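Local coordinates for AgaA (Rhizobium radiobacter, PDB 6HLX), which binds the opine agropinic acid as a periplasmic solute-binding protein and probably delivers it to an ABC transporter for import, at residues 165-177 / 186-198. Sequence-based numbering, arbitrary orientation.
Sequences GWTRGREITVKKF and PDLDEVHYVFYSD. With ZN (zinc ion), chain N; ZN (zinc ion), chain S; EDO (1,2-ethanediol), chain Y.
Ile-172 with Tyr-193 and Val-174 with Val-191 form hydrogen-bonded pairs of two antiparallel strands, 171-176 and 190-195, neighbours in the seven-stranded mixed sheet of a periplasmic binding protein. The face bearing these four side chains is tightly packed: Val-174 CG2 rests 3.9 Å from Tyr-193 CE2, at the edge of the phenol ring, and helix 23-32 closes over Ile-172, Val-174 and Tyr-193. At one end, where Arg-170 and Glu-171 form a classic bulge opposite Thr-167, the Phe-195 ring packs against the backbone of Gly-169 to Glu-171. Phe-195 takes Glu-171 CA over one face, 3.9 Å from its ring centroid, and Ile-172 CG1 at its edge.

The other face is looser and polar, and carries zinc. With CG held between its backbone N and carbonyl carbon (chi1 65°), Glu-171 runs alongside His-192; both carboxylate oxygens and His-192 ND1 bind one zinc ion, ND1 2.0 Å from the metal. In one of its two conformers Thr-173 lays CG2 over a face of the imidazole. His-192 NE2 donates in the ring plane to Glu-190 OE2 at 2.8 Å, probably steadying the ring. Glu-190 also chelates a second zinc, closely through OE1 and more loosely through OE2, and a water on that metal accepts from Lys-175 NZ. Lys-175 NZ also forms a salt bridge with Glu-190 OE1 at 3.3 Å, from above the carboxylate plane.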
loop_
_atom_site.group_PDB
_atom_site.type_symbol
_atom_site.label_atom_id
_atom_site.label_comp_id
_atom_site.label_asym_id
_atom_site.label_seq_id
_atom_site.Cartn_x
_atom_site.Cartn_y
_atom_site.Cartn_z
ATOM N N GLY A 165 7.573 23.313 2.333
ATOM C CA GLY A 165 6.939 23.655 3.604
ATOM C C GLY A 165 5.731 22.804 3.902
ATOM O O GLY A 165 5.157 22.184 3.000
ATOM N N TRP A 166 5.355 22.763 5.180
ATOM C CA TRP A 166 4.186 22.023 5.614
ATOM C C TRP A 166 3.414 22.919 6.583
ATOM O O TRP A 166 3.931 23.269 7.646
ATOM C CB TRP A 166 4.628 20.730 6.309
ATOM C CG TRP A 166 3.557 19.756 6.745
ATOM C CD1 TRP A 166 2.211 19.971 6.873
ATOM C CD2 TRP A 166 3.777 18.373 7.051
ATOM N NE1 TRP A 166 1.586 18.801 7.289
ATOM C CE2 TRP A 166 2.531 17.811 7.411
ATOM C CE3 TRP A 166 4.918 17.548 7.047
ATOM C CZ2 TRP A 166 2.393 16.452 7.756
ATOM C CZ3 TRP A 166 4.792 16.218 7.435
ATOM C CH2 TRP A 166 3.543 15.685 7.796
ATOM N N THR A 167 2.209 23.330 6.193
ATOM C CA THR A 167 1.342 24.100 7.089
ATOM C C THR A 167 0.417 23.065 7.725
ATOM O O THR A 167 -0.447 22.513 7.034
ATOM C CB THR A 167 0.593 25.187 6.310
ATOM O OG1 THR A 167 1.572 26.101 5.805
ATOM C CG2 THR A 167 -0.415 25.948 7.193
ATOM N N ARG A 168 0.588 22.803 9.031
ATOM C CA ARG A 168 -0.208 21.789 9.748
ATOM C C ARG A 168 -1.699 22.035 9.551
ATOM O O ARG A 168 -2.156 23.175 9.696
ATOM C CB ARG A 168 0.151 21.736 11.263
ATOM C CG ARG A 168 1.660 21.545 11.560
ATOM C CD ARG A 168 2.166 20.118 11.463
ATOM N NE ARG A 168 3.580 20.026 11.087
ATOM C CZ ARG A 168 4.222 18.881 10.862
ATOM N NH1 ARG A 168 5.506 18.886 10.527
ATOM N NH2 ARG A 168 3.585 17.721 10.973
ATOM N N GLY A 169 -2.420 20.974 9.191
ATOM C CA GLY A 169 -3.860 21.022 8.954
ATOM C C GLY A 169 -4.267 21.634 7.624
ATOM O O GLY A 169 -5.462 21.753 7.350
ATOM N N ARG A 170 -3.297 22.014 6.763
ATOM C CA ARG A 170 -3.689 22.649 5.511
ATOM C C ARG A 170 -3.016 22.060 4.281
ATOM O O ARG A 170 -3.717 21.586 3.377
ATOM C CB ARG A 170 -3.477 24.178 5.581
ATOM C CG ARG A 170 -3.737 24.879 4.257
ATOM C CD ARG A 170 -3.843 26.397 4.360
ATOM N NE ARG A 170 -3.987 27.012 3.031
ATOM C CZ ARG A 170 -5.127 27.060 2.338
ATOM N NH1 ARG A 170 -5.155 27.610 1.132
ATOM N NH2 ARG A 170 -6.245 26.547 2.844
ATOM N N GLU A 171 -1.673 22.149 4.196
ATOM C CA GLU A 171 -1.010 21.647 2.991
ATOM C C GLU A 171 0.482 21.419 3.135
ATOM O O GLU A 171 1.123 21.976 4.025
ATOM C CB GLU A 171 -1.243 22.612 1.799
ATOM C CG GLU A 171 -0.604 23.986 1.967
ATOM C CD GLU A 171 -0.685 24.861 0.725
ATOM O OE1 GLU A 171 -1.360 24.460 -0.254
ATOM O OE2 GLU A 171 -0.078 25.950 0.738
ATOM N N ILE A 172 1.030 20.643 2.195
ATOM C CA ILE A 172 2.475 20.481 2.002
ATOM C C ILE A 172 2.759 21.050 0.610
ATOM O O ILE A 172 2.065 20.683 -0.347
ATOM C CB ILE A 172 2.937 19.006 2.092
ATOM C CG1 ILE A 172 2.856 18.496 3.558
ATOM C CG2 ILE A 172 4.361 18.829 1.498
ATOM C CD1 ILE A 172 2.808 16.966 3.701
ATOM N N THR A 173 3.736 21.954 0.497
ATOM C CA THR A 173 4.135 22.516 -0.796
ATOM C C THR A 173 5.499 21.947 -1.196
ATOM O O THR A 173 6.403 21.836 -0.364
ATOM C CB THR A 173 4.118 24.056 -0.787
ATOM O OG1 THR A 173 2.856 24.536 -0.310
ATOM C CG2 THR A 173 4.420 24.657 -2.166
ATOM N N VAL A 174 5.633 21.562 -2.468
ATOM C CA VAL A 174 6.888 21.053 -3.017
ATOM C C VAL A 174 7.205 21.886 -4.259
ATOM O O VAL A 174 6.272 22.375 -4.920
ATOM C CB VAL A 174 6.869 19.533 -3.297
ATOM C CG1 VAL A 174 6.510 18.747 -2.022
ATOM C CG2 VAL A 174 5.919 19.196 -4.447
ATOM N N LYS A 175 8.501 22.043 -4.580
ATOM C CA LYS A 175 8.937 22.881 -5.702
ATOM C C LYS A 175 9.853 22.080 -6.609
ATOM O O LYS A 175 10.602 21.237 -6.128
ATOM C CB LYS A 175 9.740 24.094 -5.194
ATOM C CG LYS A 175 8.935 25.118 -4.412
ATOM C CD LYS A 175 9.820 26.294 -3.977
ATOM C CE LYS A 175 9.055 27.257 -3.103
ATOM N NZ LYS A 175 8.795 28.542 -3.800
ATOM N N LYS A 176 9.840 22.384 -7.910
ATOM C CA LYS A 176 10.677 21.687 -8.877
ATOM C C LYS A 176 12.146 21.673 -8.449
ATOM O O LYS A 176 12.704 22.717 -8.095
ATOM C CB LYS A 176 10.534 22.379 -10.254
ATOM C CG LYS A 176 11.485 21.859 -11.337
ATOM C CD LYS A 176 11.077 22.394 -12.702
ATOM C CE LYS A 176 12.001 21.868 -13.774
ATOM N NZ LYS A 176 11.431 22.062 -15.135
ATOM N N PHE A 177 12.764 20.488 -8.504
ATOM C CA PHE A 177 14.192 20.318 -8.221
ATOM C C PHE A 177 14.917 20.417 -9.579
ATOM O O PHE A 177 14.862 19.479 -10.383
ATOM C CB PHE A 177 14.435 18.946 -7.577
ATOM C CG PHE A 177 15.887 18.588 -7.327
ATOM C CD1 PHE A 177 16.777 19.528 -6.798
ATOM C CD2 PHE A 177 16.346 17.291 -7.539
ATOM C CE1 PHE A 177 18.106 19.178 -6.521
ATOM C CE2 PHE A 177 17.677 16.946 -7.264
ATOM C CZ PHE A 177 18.543 17.890 -6.754
ATOM N N PRO A 186 10.658 17.531 -13.428
ATOM C CA PRO A 186 9.200 17.516 -13.673
ATOM C C PRO A 186 8.798 18.697 -14.568
ATOM O O PRO A 186 9.614 19.590 -14.817
ATOM C CB PRO A 186 8.619 17.650 -12.268
ATOM C CG PRO A 186 9.639 18.524 -11.538
ATOM C CD PRO A 186 10.990 18.134 -12.120
ATOM N N ASP A 187 7.556 18.709 -15.062
ATOM C CA ASP A 187 7.104 19.827 -15.885
ATOM C C ASP A 187 6.572 20.973 -15.004
ATOM O O ASP A 187 6.754 22.155 -15.331
ATOM C CB ASP A 187 6.027 19.382 -16.885
ATOM C CG ASP A 187 5.830 20.444 -17.956
ATOM O OD1 ASP A 187 6.724 20.590 -18.817
ATOM O OD2 ASP A 187 4.816 21.167 -17.894
ATOM N N LEU A 188 5.904 20.613 -13.887
ATOM C CA LEU A 188 5.334 21.599 -12.971
ATOM C C LEU A 188 6.394 22.315 -12.153
ATOM O O LEU A 188 7.387 21.712 -11.755
ATOM C CB LEU A 188 4.342 20.902 -12.009
ATOM C CG LEU A 188 3.114 20.250 -12.677
ATOM C CD1 LEU A 188 2.439 19.234 -11.722
ATOM C CD2 LEU A 188 2.095 21.319 -13.091
ATOM N N ASP A 189 6.146 23.594 -11.849
ATOM C CA ASP A 189 7.059 24.359 -11.006
ATOM C C ASP A 189 6.825 24.057 -9.527
ATOM O O ASP A 189 7.769 24.092 -8.737
ATOM C CB ASP A 189 6.912 25.862 -11.297
ATOM C CG ASP A 189 7.379 26.201 -12.705
ATOM O OD1 ASP A 189 8.529 25.840 -13.055
ATOM O OD2 ASP A 189 6.589 26.788 -13.463
ATOM N N GLU A 190 5.556 23.793 -9.142
ATOM C CA GLU A 190 5.172 23.500 -7.750
ATOM C C GLU A 190 3.950 22.628 -7.710
ATOM O O GLU A 190 3.115 22.632 -8.621
ATOM C CB GLU A 190 4.785 24.783 -6.975
ATOM C CG GLU A 190 5.834 25.854 -6.910
ATOM C CD GLU A 190 5.478 27.031 -6.033
ATOM O OE1 GLU A 190 6.354 27.903 -5.908
ATOM O OE2 GLU A 190 4.352 27.103 -5.495
ATOM N N VAL A 191 3.798 21.924 -6.598
ATOM C CA VAL A 191 2.590 21.170 -6.316
ATOM C C VAL A 191 2.248 21.485 -4.863
ATOM O O VAL A 191 3.134 21.427 -3.993
ATOM C CB VAL A 191 2.711 19.637 -6.553
ATOM C CG1 VAL A 191 1.336 18.963 -6.393
ATOM C CG2 VAL A 191 3.266 19.340 -7.945
ATOM N N HIS A 192 0.995 21.866 -4.615
ATOM C CA HIS A 192 0.496 22.099 -3.255
ATOM C C HIS A 192 -0.442 20.916 -2.973
ATOM O O HIS A 192 -1.478 20.751 -3.638
ATOM C CB HIS A 192 -0.233 23.456 -3.148
ATOM C CG HIS A 192 0.637 24.640 -3.478
ATOM N ND1 HIS A 192 0.522 25.834 -2.795
ATOM C CD2 HIS A 192 1.587 24.772 -4.438
ATOM C CE1 HIS A 192 1.410 26.657 -3.347
ATOM N NE2 HIS A 192 2.059 26.074 -4.356
ATOM N N TYR A 193 -0.059 20.077 -2.012
ATOM C CA TYR A 193 -0.861 18.908 -1.595
ATOM C C TYR A 193 -1.744 19.403 -0.453
ATOM O O TYR A 193 -1.239 19.614 0.645
ATOM C CB TYR A 193 0.056 17.750 -1.141
ATOM C CG TYR A 193 0.828 17.138 -2.288
ATOM C CD1 TYR A 193 0.264 16.143 -3.088
ATOM C CD2 TYR A 193 2.125 17.555 -2.581
ATOM C CE1 TYR A 193 0.963 15.599 -4.169
ATOM C CE2 TYR A 193 2.841 17.004 -3.646
ATOM C CZ TYR A 193 2.243 16.051 -4.458
ATOM O OH TYR A 193 2.947 15.548 -5.528
ATOM N N VAL A 194 -3.026 19.631 -0.722
ATOM C CA VAL A 194 -3.993 20.222 0.219
ATOM C C VAL A 194 -4.817 19.100 0.854
ATOM O O VAL A 194 -5.313 18.218 0.156
ATOM C CB VAL A 194 -4.888 21.254 -0.506
ATOM C CG1 VAL A 194 -5.792 21.989 0.491
ATOM C CG2 VAL A 194 -4.045 22.261 -1.314
ATOM N N PHE A 195 -4.986 19.154 2.153
ATOM C CA PHE A 195 -5.654 18.073 2.887
ATOM C C PHE A 195 -7.147 18.276 2.984
ATOM O O PHE A 195 -7.593 19.265 3.583
ATOM C CB PHE A 195 -5.054 17.971 4.303
ATOM C CG PHE A 195 -3.538 18.084 4.343
ATOM C CD1 PHE A 195 -2.743 17.347 3.469
ATOM C CD2 PHE A 195 -2.911 18.863 5.304
ATOM C CE1 PHE A 195 -1.350 17.449 3.505
ATOM C CE2 PHE A 195 -1.509 18.945 5.363
ATOM C CZ PHE A 195 -0.742 18.248 4.459
ATOM N N TYR A 196 -7.920 17.333 2.421
ATOM C CA TYR A 196 -9.390 17.350 2.502
ATOM C C TYR A 196 -9.868 16.041 3.130
ATOM O O TYR A 196 -10.141 15.078 2.402
ATOM C CB TYR A 196 -10.019 17.532 1.116
ATOM C CG TYR A 196 -9.818 18.899 0.513
ATOM C CD1 TYR A 196 -10.722 19.932 0.759
ATOM C CD2 TYR A 196 -8.771 19.145 -0.367
ATOM C CE1 TYR A 196 -10.557 21.191 0.180
ATOM C CE2 TYR A 196 -8.607 20.391 -0.967
ATOM C CZ TYR A 196 -9.488 21.418 -0.672
ATOM O OH TYR A 196 -9.316 22.652 -1.267
ATOM N N SER A 197 -9.954 15.997 4.480
ATOM C CA SER A 197 -10.359 14.785 5.187
ATOM C C SER A 197 -11.841 14.429 5.022
ATOM O O SER A 197 -12.196 13.253 5.122
ATOM C CB SER A 197 -9.966 14.873 6.655
ATOM O OG SER A 197 -8.559 15.049 6.677
ATOM N N ASP A 198 -12.708 15.429 4.777
ATOM C CA ASP A 198 -14.128 15.150 4.554
ATOM C C ASP A 198 -14.243 14.957 3.013
ATOM O O ASP A 198 -13.958 15.902 2.266
ATOM C CB ASP A 198 -15.004 16.316 5.049
ATOM C CG ASP A 198 -16.461 16.150 4.653
ATOM O OD1 ASP A 198 -16.765 16.280 3.449
ATOM O OD2 ASP A 198 -17.290 15.863 5.540
HETATM ZN ZN ZN N . -0.738 26.378 -1.322
HETATM ZN ZN ZN S . 5.331 29.427 -4.918
HETATM C C1 EDO Y . 3.006 25.401 10.510
HETATM O O1 EDO Y . 2.554 24.088 10.567
HETATM C C2 EDO Y . 1.748 26.217 10.681
HETATM O O2 EDO Y . 1.285 26.032 11.998
HETATM O O HOH W 1 6.097 29.155 -3.261
#